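Local coordinates for protein homoserine O-acetyltransferase (PDB 5EFZ) that hydrolyses ethyl acetate and other short acetate esters as a homodimeric alpha/beta-hydrolase acting in the breakdown of short-chain methyl ketones, at residues V64-S69 with I93-Q98; A178-H183 with W271-G276; K296-P301 with N322-P327. One frame throughout, in Å; residues are numbered along the deposited sequence.

Contact 1: residues V64-S69 with I93-Q98; sequences VPTWYS and IIVVNQ. With ACT (acetate ion), chain O.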
loop_
_atom_site.group_PDB
_atom_site.type_symbol
_atom_site.label_atom_id
_atom_site.label_comp_id
_atom_site.label_asym_id
_atom_site.label_seq_id
_atom_site.Cartn_x
_atom_site.Cartn_y
_atom_site.Cartn_z
ATOM N N VAL A 64 -6.094 13.597 25.019
ATOM C CA VAL A 64 -5.848 12.492 24.102
ATOM C C VAL A 64 -7.024 12.420 23.117
ATOM O O VAL A 64 -8.100 11.938 23.480
ATOM C CB VAL A 64 -5.714 11.162 24.856
ATOM C CG1 VAL A 64 -5.352 10.037 23.876
ATOM C CG2 VAL A 64 -4.589 11.281 25.945
ATOM N N PRO A 65 -6.837 12.934 21.887
ATOM C CA PRO A 65 -7.867 12.760 20.838
ATOM C C PRO A 65 -7.879 11.334 20.326
ATOM O O PRO A 65 -6.939 10.594 20.561
ATOM C CB PRO A 65 -7.421 13.714 19.706
ATOM C CG PRO A 65 -6.372 14.633 20.354
ATOM C CD PRO A 65 -5.701 13.742 21.401
ATOM N N THR A 66 -8.952 10.931 19.650
ATOM C CA THR A 66 -9.049 9.543 19.177
ATOM C C THR A 66 -8.801 9.494 17.670
ATOM O O THR A 66 -8.830 10.536 16.971
ATOM C CB THR A 66 -10.442 8.933 19.518
ATOM O OG1 THR A 66 -11.446 9.688 18.847
ATOM C CG2 THR A 66 -10.740 9.024 21.068
ATOM N N TRP A 67 -8.544 8.289 17.168
ATOM C CA TRP A 67 -8.109 8.135 15.796
ATOM C C TRP A 67 -9.233 7.587 14.928
ATOM O O TRP A 67 -10.365 7.401 15.388
ATOM C CB TRP A 67 -6.875 7.217 15.719
ATOM C CG TRP A 67 -7.020 5.878 16.403
ATOM C CD1 TRP A 67 -8.040 4.963 16.252
ATOM C CD2 TRP A 67 -6.076 5.283 17.312
ATOM N NE1 TRP A 67 -7.795 3.844 17.034
ATOM C CE2 TRP A 67 -6.603 4.019 17.698
ATOM C CE3 TRP A 67 -4.849 5.701 17.845
ATOM C CZ2 TRP A 67 -5.927 3.169 18.585
ATOM C CZ3 TRP A 67 -4.183 4.861 18.738
ATOM C CH2 TRP A 67 -4.723 3.609 19.097
ATOM N N TYR A 68 -8.912 7.351 13.661
ATOM C CA TYR A 68 -9.902 6.872 12.697
ATOM C C TYR A 68 -10.507 5.535 13.135
ATOM O O TYR A 68 -9.762 4.612 13.389
ATOM C CB TYR A 68 -9.261 6.707 11.313
ATOM C CG TYR A 68 -10.230 6.066 10.322
ATOM C CD1 TYR A 68 -11.181 6.836 9.646
ATOM C CD2 TYR A 68 -10.188 4.690 10.067
ATOM C CE1 TYR A 68 -12.082 6.246 8.741
ATOM C CE2 TYR A 68 -11.094 4.088 9.156
ATOM C CZ TYR A 68 -12.020 4.878 8.509
ATOM O OH TYR A 68 -12.893 4.277 7.638
ATOM N N SER A 69 -11.851 5.454 13.186
ATOM C CA SER A 69 -12.613 4.252 13.556
ATOM C C SER A 69 -12.513 3.923 15.054
ATOM O O SER A 69 -13.129 2.974 15.528
ATOM C CB SER A 69 -12.207 3.012 12.714
ATOM O OG SER A 69 -10.981 2.448 13.166
ATOM N N ILE A 93 -5.934 12.667 32.614
ATOM C CA ILE A 93 -5.886 12.310 31.209
ATOM C C ILE A 93 -7.295 12.305 30.637
ATOM O O ILE A 93 -8.168 11.538 31.069
ATOM C CB ILE A 93 -5.198 10.945 31.024
ATOM C CG1 ILE A 93 -3.797 10.985 31.675
ATOM C CG2 ILE A 93 -5.085 10.606 29.556
ATOM C CD1 ILE A 93 -3.360 9.665 32.237
ATOM N N ILE A 94 -7.517 13.196 29.683
ATOM C CA ILE A 94 -8.867 13.479 29.214
ATOM C C ILE A 94 -8.929 13.009 27.784
ATOM O O ILE A 94 -8.274 13.602 26.936
ATOM C CB ILE A 94 -9.187 14.980 29.323
ATOM C CG1 ILE A 94 -9.012 15.429 30.789
ATOM C CG2 ILE A 94 -10.597 15.287 28.764
ATOM C CD1 ILE A 94 -9.180 16.926 31.022
ATOM N N VAL A 95 -9.720 11.963 27.532
ATOM C CA VAL A 95 -9.760 11.345 26.216
ATOM C C VAL A 95 -11.077 11.749 25.539
ATOM O O VAL A 95 -12.158 11.449 26.055
ATOM C CB VAL A 95 -9.669 9.825 26.304
ATOM C CG1 VAL A 95 -9.524 9.235 24.869
ATOM C CG2 VAL A 95 -8.484 9.433 27.227
ATOM N N VAL A 96 -10.978 12.458 24.421
ATOM C CA VAL A 96 -12.165 13.047 23.810
ATOM C C VAL A 96 -12.423 12.391 22.468
ATOM O O VAL A 96 -11.570 12.414 21.573
ATOM C CB VAL A 96 -12.019 14.563 23.651
ATOM C CG1 VAL A 96 -13.319 15.185 23.033
ATOM C CG2 VAL A 96 -11.645 15.222 25.022
ATOM N N ASN A 97 -13.608 11.817 22.339
ATOM C CA ASN A 97 -14.006 11.134 21.102
ATOM C C ASN A 97 -14.299 12.100 19.953
ATOM O O ASN A 97 -15.010 13.106 20.126
ATOM C CB ASN A 97 -15.234 10.264 21.378
ATOM C CG ASN A 97 -14.893 9.046 22.232
ATOM O OD1 ASN A 97 -14.490 8.008 21.697
ATOM N ND2 ASN A 97 -15.087 9.158 23.564
ATOM N N GLN A 98 -13.747 11.793 18.789
ATOM C CA GLN A 98 -14.006 12.565 17.579
ATOM C C GLN A 98 -15.476 12.757 17.324
ATOM O O GLN A 98 -16.264 11.809 17.457
ATOM C CB GLN A 98 -13.422 11.850 16.360
ATOM C CG GLN A 98 -11.963 12.143 16.077
ATOM C CD GLN A 98 -11.617 11.564 14.693
ATOM O OE1 GLN A 98 -12.362 11.759 13.726
ATOM N NE2 GLN A 98 -10.536 10.803 14.620
HETATM C C ACT O . -5.961 6.098 12.173
HETATM O O ACT O . -5.134 5.994 11.223
HETATM O OXT ACT O . -6.360 7.271 12.481
HETATM C CH3 ACT O . -6.414 4.883 12.909
HETATM O O HOH W 1 -10.797 13.000 19.024
#

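Contact 2: residues A178-H183 with W271-G276; sequences ARNSEH and WKWQRG. With EDO (1,2-ethanediol), chain K; EDO (1,2-ethanediol), chain M.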
loop_
_atom_site.group_PDB
_atom_site.type_symbol
_atom_site.label_atom_id
_atom_site.label_comp_id
_atom_site.label_asym_id
_atom_site.label_seq_id
_atom_site.Cartn_x
_atom_site.Cartn_y
_atom_site.Cartn_z
ATOM N N ALA A 178 0.828 17.022 9.791
ATOM C CA ALA A 178 0.148 18.275 10.012
ATOM C C ALA A 178 -0.616 18.730 8.764
ATOM O O ALA A 178 -1.579 19.471 8.875
ATOM C CB ALA A 178 1.164 19.356 10.449
ATOM N N ARG A 179 -0.158 18.325 7.582
ATOM C CA ARG A 179 -0.896 18.595 6.342
ATOM C C ARG A 179 -0.938 17.332 5.507
ATOM O O ARG A 179 0.104 16.763 5.191
ATOM C CB ARG A 179 -0.248 19.716 5.512
ATOM C CG ARG A 179 -1.006 19.965 4.176
ATOM C CD ARG A 179 -0.712 21.344 3.588
ATOM N NE ARG A 179 0.639 21.444 3.043
ATOM C CZ ARG A 179 1.186 22.580 2.607
ATOM N NH1 ARG A 179 0.498 23.731 2.653
ATOM N NH2 ARG A 179 2.426 22.559 2.127
ATOM N N ASN A 180 -2.138 16.889 5.157
ATOM C CA ASN A 180 -2.283 15.571 4.560
ATOM C C ASN A 180 -1.734 15.527 3.123
ATOM O O ASN A 180 -1.919 16.477 2.333
ATOM C CB ASN A 180 -3.766 15.155 4.598
ATOM C CG ASN A 180 -3.953 13.678 4.341
ATOM O OD1 ASN A 180 -4.836 13.268 3.565
ATOM N ND2 ASN A 180 -3.123 12.865 4.975
ATOM N N SER A 181 -1.071 14.425 2.767
ATOM C CA SER A 181 -0.470 14.308 1.426
ATOM C C SER A 181 -1.468 13.865 0.375
ATOM O O SER A 181 -2.537 13.352 0.714
ATOM C CB SER A 181 0.671 13.304 1.441
ATOM O OG SER A 181 0.177 12.002 1.772
ATOM N N GLU A 182 -1.078 13.984 -0.898
ATOM C CA GLU A 182 -1.936 13.511 -1.991
ATOM C C GLU A 182 -2.033 11.980 -1.984
ATOM O O GLU A 182 -3.097 11.414 -2.270
ATOM C CB GLU A 182 -1.417 13.993 -3.352
ATOM C CG GLU A 182 -1.575 15.497 -3.633
ATOM C CD GLU A 182 -1.270 15.848 -5.100
ATOM O OE1 GLU A 182 -0.073 15.834 -5.504
ATOM O OE2 GLU A 182 -2.226 16.127 -5.860
ATOM N N HIS A 183 -0.938 11.306 -1.639
ATOM C CA HIS A 183 -0.940 9.846 -1.598
ATOM C C HIS A 183 -1.877 9.357 -0.491
ATOM O O HIS A 183 -2.580 8.358 -0.656
ATOM C CB HIS A 183 0.500 9.310 -1.398
ATOM C CG HIS A 183 0.597 7.818 -1.294
ATOM N ND1 HIS A 183 0.610 7.153 -0.079
ATOM C CD2 HIS A 183 0.747 6.868 -2.248
ATOM C CE1 HIS A 183 0.708 5.850 -0.299
ATOM N NE2 HIS A 183 0.796 5.651 -1.603
ATOM N N TRP A 271 -13.539 11.508 5.550
ATOM C CA TRP A 271 -13.561 12.822 4.878
ATOM C C TRP A 271 -12.683 13.797 5.663
ATOM O O TRP A 271 -11.936 14.612 5.105
ATOM C CB TRP A 271 -15.007 13.368 4.791
ATOM C CG TRP A 271 -15.176 14.633 3.956
ATOM C CD1 TRP A 271 -15.580 14.709 2.634
ATOM C CD2 TRP A 271 -15.003 15.979 4.399
ATOM N NE1 TRP A 271 -15.644 16.029 2.240
ATOM C CE2 TRP A 271 -15.294 16.825 3.307
ATOM C CE3 TRP A 271 -14.627 16.556 5.625
ATOM C CZ2 TRP A 271 -15.201 18.211 3.392
ATOM C CZ3 TRP A 271 -14.523 17.944 5.710
ATOM C CH2 TRP A 271 -14.821 18.754 4.604
ATOM N N LYS A 272 -12.805 13.703 6.977
ATOM C CA LYS A 272 -12.096 14.598 7.885
ATOM C C LYS A 272 -10.581 14.349 7.763
ATOM O O LYS A 272 -9.777 15.278 7.642
ATOM C CB LYS A 272 -12.564 14.360 9.319
ATOM C CG LYS A 272 -11.926 15.300 10.346
ATOM C CD LYS A 272 -12.242 14.845 11.788
ATOM C CE LYS A 272 -13.737 14.611 12.043
ATOM N NZ LYS A 272 -13.877 14.326 13.529
ATOM N N TRP A 273 -10.226 13.074 7.865
ATOM C CA TRP A 273 -8.838 12.622 7.759
ATOM C C TRP A 273 -8.210 13.130 6.457
ATOM O O TRP A 273 -7.087 13.652 6.454
ATOM C CB TRP A 273 -8.833 11.081 7.850
ATOM C CG TRP A 273 -7.575 10.309 7.483
ATOM C CD1 TRP A 273 -6.283 10.768 7.340
ATOM C CD2 TRP A 273 -7.541 8.903 7.196
ATOM N NE1 TRP A 273 -5.449 9.701 6.968
ATOM C CE2 TRP A 273 -6.206 8.557 6.884
ATOM C CE3 TRP A 273 -8.525 7.910 7.161
ATOM C CZ2 TRP A 273 -5.830 7.239 6.543
ATOM C CZ3 TRP A 273 -8.151 6.601 6.814
ATOM C CH2 TRP A 273 -6.815 6.287 6.517
ATOM N N GLN A 274 -8.925 12.979 5.343
ATOM C CA GLN A 274 -8.402 13.431 4.048
ATOM C C GLN A 274 -7.964 14.893 4.013
ATOM O O GLN A 274 -7.103 15.282 3.221
ATOM C CB GLN A 274 -9.476 13.253 2.965
ATOM C CG GLN A 274 -9.640 11.823 2.497
ATOM C CD GLN A 274 -10.647 11.719 1.364
ATOM O OE1 GLN A 274 -11.757 12.267 1.457
ATOM N NE2 GLN A 274 -10.266 11.032 0.272
ATOM N N ARG A 275 -8.611 15.709 4.831
ATOM C CA ARG A 275 -8.466 17.169 4.712
ATOM C C ARG A 275 -7.723 17.835 5.857
ATOM O O ARG A 275 -7.632 19.063 5.888
ATOM C CB ARG A 275 -9.853 17.786 4.555
ATOM C CG ARG A 275 -10.379 17.621 3.115
ATOM C CD ARG A 275 -11.881 17.658 3.030
ATOM N NE ARG A 275 -12.299 17.320 1.659
ATOM C CZ ARG A 275 -12.455 16.069 1.221
ATOM N NH1 ARG A 275 -12.256 15.034 2.036
ATOM N NH2 ARG A 275 -12.794 15.852 -0.040
ATOM N N GLY A 276 -7.162 17.036 6.765
ATOM C CA GLY A 276 -6.355 17.604 7.861
ATOM C C GLY A 276 -5.269 18.516 7.276
ATOM O O GLY A 276 -4.484 18.085 6.440
HETATM C C1 EDO K . -5.772 17.353 1.397
HETATM O O1 EDO K . -4.795 16.422 0.883
HETATM C C2 EDO K . -5.106 18.673 1.821
HETATM O O2 EDO K . -3.817 18.532 2.468
HETATM C C1 EDO M . 3.470 15.438 4.527
HETATM O O1 EDO M . 2.226 15.565 3.851
HETATM C C2 EDO M . 4.191 16.781 4.476
HETATM O O2 EDO M . 3.316 17.844 4.887
#

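Contact 3: residues K296-P301 with N322-P327; sequences KTYVMP and NSEFRP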
loop_
_atom_site.group_PDB
_atom_site.type_symbol
_atom_site.label_atom_id
_atom_site.label_comp_id
_atom_site.label_asym_id
_atom_site.label_seq_id
_atom_site.Cartn_x
_atom_site.Cartn_y
_atom_site.Cartn_z
ATOM N N LYS A 296 6.685 22.339 23.213
ATOM C CA LYS A 296 7.777 21.368 23.047
ATOM C C LYS A 296 7.217 20.164 22.351
ATOM O O LYS A 296 6.333 19.472 22.887
ATOM C CB LYS A 296 8.391 20.986 24.408
ATOM C CG LYS A 296 9.605 20.021 24.338
ATOM C CD LYS A 296 10.768 20.675 23.607
ATOM C CE LYS A 296 11.944 19.707 23.377
ATOM N NZ LYS A 296 13.042 20.310 22.536
ATOM N N THR A 297 7.701 19.886 21.138
ATOM C CA THR A 297 7.039 18.889 20.293
ATOM C C THR A 297 7.931 17.711 19.872
ATOM O O THR A 297 9.042 17.922 19.386
ATOM C CB THR A 297 6.501 19.565 18.998
ATOM O OG1 THR A 297 5.668 20.669 19.358
ATOM C CG2 THR A 297 5.710 18.580 18.147
ATOM N N TYR A 298 7.441 16.490 20.088
ATOM C CA TYR A 298 8.064 15.262 19.565
ATOM C C TYR A 298 7.269 14.772 18.351
ATOM O O TYR A 298 6.044 14.556 18.431
ATOM C CB TYR A 298 8.096 14.142 20.628
ATOM C CG TYR A 298 9.145 14.289 21.708
ATOM C CD1 TYR A 298 9.930 15.431 21.803
ATOM C CD2 TYR A 298 9.332 13.284 22.651
ATOM C CE1 TYR A 298 10.886 15.566 22.821
ATOM C CE2 TYR A 298 10.284 13.407 23.668
ATOM C CZ TYR A 298 11.045 14.538 23.739
ATOM O OH TYR A 298 11.975 14.653 24.737
ATOM N N VAL A 299 7.965 14.612 17.224
ATOM C CA VAL A 299 7.373 14.096 15.997
ATOM C C VAL A 299 7.806 12.639 15.898
ATOM O O VAL A 299 9.017 12.352 15.858
ATOM C CB VAL A 299 7.853 14.888 14.756
ATOM C CG1 VAL A 299 7.255 14.278 13.450
ATOM C CG2 VAL A 299 7.527 16.390 14.897
ATOM N N MET A 300 6.834 11.736 15.942
ATOM C CA MET A 300 7.126 10.310 16.138
ATOM C C MET A 300 6.417 9.425 15.120
ATOM O O MET A 300 5.444 8.752 15.436
ATOM C CB MET A 300 6.750 9.897 17.588
ATOM C CG MET A 300 7.497 10.778 18.647
ATOM S SD MET A 300 7.113 10.270 20.334
ATOM C CE MET A 300 7.861 8.692 20.391
ATOM N N PRO A 301 6.939 9.401 13.889
ATOM C CA PRO A 301 6.400 8.418 12.939
ATOM C C PRO A 301 6.765 6.993 13.369
ATOM O O PRO A 301 7.696 6.830 14.158
ATOM C CB PRO A 301 7.107 8.772 11.628
ATOM C CG PRO A 301 8.473 9.351 12.092
ATOM C CD PRO A 301 8.089 10.151 13.345
ATOM N N ASN A 322 12.038 24.167 18.137
ATOM C CA ASN A 322 12.052 23.565 19.484
ATOM C C ASN A 322 11.851 22.033 19.453
ATOM O O ASN A 322 12.095 21.346 20.440
ATOM C CB ASN A 322 10.968 24.241 20.364
ATOM C CG ASN A 322 11.134 23.990 21.847
ATOM O OD1 ASN A 322 12.142 23.444 22.300
ATOM N ND2 ASN A 322 10.114 24.380 22.617
ATOM N N SER A 323 11.449 21.500 18.307
ATOM C CA SER A 323 10.977 20.115 18.206
ATOM C C SER A 323 12.094 19.076 18.114
ATOM O O SER A 323 13.259 19.416 17.923
ATOM C CB SER A 323 10.061 19.969 16.990
ATOM O OG SER A 323 10.788 20.122 15.776
ATOM N N GLU A 324 11.719 17.804 18.222
ATOM C CA GLU A 324 12.667 16.694 18.085
ATOM C C GLU A 324 12.043 15.609 17.251
ATOM O O GLU A 324 10.852 15.368 17.349
ATOM C CB GLU A 324 13.075 16.128 19.439
ATOM C CG GLU A 324 13.743 17.187 20.303
ATOM C CD GLU A 324 14.325 16.646 21.581
ATOM O OE1 GLU A 324 14.571 15.429 21.653
ATOM O OE2 GLU A 324 14.541 17.446 22.526
ATOM N N PHE A 325 12.866 14.948 16.455
ATOM C CA PHE A 325 12.403 13.854 15.606
ATOM C C PHE A 325 12.741 12.533 16.291
ATOM O O PHE A 325 13.921 12.223 16.528
ATOM C CB PHE A 325 13.066 13.966 14.219
ATOM C CG PHE A 325 12.514 13.009 13.194
ATOM C CD1 PHE A 325 11.193 13.105 12.795
ATOM C CD2 PHE A 325 13.339 12.043 12.602
ATOM C CE1 PHE A 325 10.675 12.237 11.815
ATOM C CE2 PHE A 325 12.826 11.157 11.621
ATOM C CZ PHE A 325 11.480 11.262 11.247
ATOM N N ARG A 326 11.715 11.805 16.712
ATOM C CA ARG A 326 11.901 10.554 17.442
ATOM C C ARG A 326 11.054 9.407 16.863
ATOM O O ARG A 326 10.020 9.064 17.411
ATOM C CB ARG A 326 11.561 10.761 18.912
ATOM C CG ARG A 326 12.660 11.587 19.631
ATOM C CD ARG A 326 12.238 12.091 20.963
ATOM N NE ARG A 326 13.320 12.803 21.662
ATOM C CZ ARG A 326 13.809 12.454 22.845
ATOM N NH1 ARG A 326 13.338 11.383 23.451
ATOM N NH2 ARG A 326 14.772 13.173 23.421
ATOM N N PRO A 327 11.524 8.809 15.771
ATOM C CA PRO A 327 10.729 7.725 15.165
ATOM C C PRO A 327 10.600 6.542 16.130
ATOM O O PRO A 327 11.571 6.243 16.853
ATOM C CB PRO A 327 11.545 7.313 13.932
ATOM C CG PRO A 327 12.538 8.398 13.721
ATOM C CD PRO A 327 12.803 9.016 15.080
HETATM O O HOH W 2 13.742 16.643 24.871
#

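Contact 1: residues V64-S69 with I93-Q98
Thr-66 and Gln-98 grip each other twice where the parallel strands 61-65 and 92-96 run out into loops. The extended side chain of Gln-98 runs on along the neighbouring segment, and its NE2 gives a nearly straight bond to Thr-66 O at 2.9 Å; Thr-66 O lies in the amide plane of Gln-98, whereas NE2 sits above the carbonyl plane of Thr-66. In return Thr-66 OG1, held between the backbone N and the carbonyl carbon by chi1 of 62°, accepts from Gln-98 N at 3.1 Å. The same rotation sends the methyl CG2 over the neighbouring backbone, 3.5 Å from Val-96 O, and against Val-95 CG1. Deeper in the sheet, Val-64 and Ile-93 lie side by side and point the same way, their CG2 methyls 3.7 Å apart. Ladder bonds from Val-64 N to Ile-94 O and from Val-96 N to Val-64 O pair the strands. Beyond them a water accepts from Thr-66 N (2.8 Å) and donates to Val-96 O (2.7 Å), bridging the two segments. Past this point Tyr-68 N donates to OXT of a bound acetate at 2.8 Å. That acetate also bonds Ser-151, the inferred nucleophile, His-334 and Met-152 N, consistent with Tyr-68 N and Met-152 N forming the oxyanion hole of this alpha/beta hydrolase, on a loop anchored by the Thr-66–Gln-98 pair.

Contact 2: residues A178-H183 with W271-G276
A single backbone hydrogen bond, Asn-180 N to Gly-276 O at 2.9 Å, is the one bond firmly established between these segments, and glycine supplies its acceptor. In this alpha/beta-hydrolase fold it ties the loop leading into helix 182-196 to the turn that ends helix 263-274; the two helices also meet where Trp-273 packs on Thr-188 and Leu-191. The donor approaches nearly along the C=O axis, and Arg-179 CA also lies 3.6 Å from Gly-276 O. Asn-180 turns its side chain toward the helix end: CB lies 3.6 Å from Gln-274 O, and with CG anti to the backbone N (chi1 -165°) the amide group swings in beside the carbonyls of Trp-273 and Gln-274.

Trp-273 points its indole past this junction toward the active site, where its side chain comes about 5 Å from that of Ser-151, the inferred nucleophile. Its NE1 is hydrogen-bonded to Asp-184, which fixes the rotation of the ring from helix 182-196. Arg-179 is anchored through NH1 to Gly-284 O and Ser-279 OG, while Glu-182 and His-183 bond to the second subunit, so the start of helix 182-196 borders the dimer interface.

The end of helix 263-274 is also braced from within. Arg-275 lays its guanidinium against the indole of Trp-271, with Trp-271 NE1 3.3 Å above the centre of the guanidinium plane. From there Arg-275 NH1 donates to Trp-271 O on a lone pair at 3.1 Å and to Gln-274 OE1 at 2.9 Å. An ethanediol, probably from the crystallisation liquor, donates through O2 to Asn-180 O at 2.8 Å.

Contact 3: residues K296-P301 with N322-P327
Backbone bonds set the frame: Thr-297 O accepts from Glu-324 N, Glu-324 O from Val-299 N at 3.0 Å, and Val-299 O from Arg-326 N. This parallel ladder adds the short strand 324-325 to strand 296-300 at the border of the central sheet, as part of a beta-alpha-beta unit completed by helix 310-317. CA-H...O contacts continue the pairing, among them Pro-327 CA to Pro-301 O.

On the face carrying Tyr-298 and Glu-324 a stack forms. The guanidinium of Arg-326 lies flat on the Tyr-298 ring, planes 11° apart and centres at 4.2 Å, with Tyr-298 OH above the middle of the guanidinium. Behind it the methylene CD makes a CH-pi contact over the same ring face, 3.6 Å from the centroid. An extended run from CG to NE lets the arginine span the ring in this way.

Charged groups meet at the edge of this stack. Arg-326 holds Glu-324 side-on, NE and NH2 each 2.9 Å from OE1, while a second salt bridge joins NH2 to Glu-354 of helix 342-356. The other carboxylate oxygen, OE2, has a weak salt-bridge bond to Lys-296 NZ at 3.2 Å and accepts from a water that also meets Tyr-298 OH. Uncharged acceptors hold the same lysine: bent at chi2 (64°), it crosses Asn-322 at about a right angle, and NZ also hydrogen-bonds Asn-322 O and OD1.

Apolar packing covers the opposite face, where Pro-301 CG rests 3.6 Å from Phe-325 CE1 and Val-299 CG1 touches the same ring. With OE1 held by Arg-326 and OE2 weakly by Lys-296, the Glu-324 charge is probably largely compensated; ring, Glu-324, Glu-354 and His-351 together restrain the guanidinium.

Contacts 1, 2 and 3 follow one another along the chain. Contacts 1 and 3 share the mixed sheet: 61-65 pairs with 92-96 in contact 1, 296-300 with border strand 324-325 in contact 3, and strands 146-150 and 170-174 lie between; their centres are about 20 Å apart. Contact 2 joins the loop before helix 182-196 to the end of helix 263-274 and Gly-276, about 18 Å from contact 1 and 20 Å from contact 3, centre to centre. It meets contact 1 through Gln-98 OE1 to Lys-272 NZ and Tyr-68 packing on Trp-273; contact 3 touches neither. Contacts 1 and 2 thus approach the inferred nucleophile Ser-151, while strand 296-300 leads to the inferred triad member Asp-305.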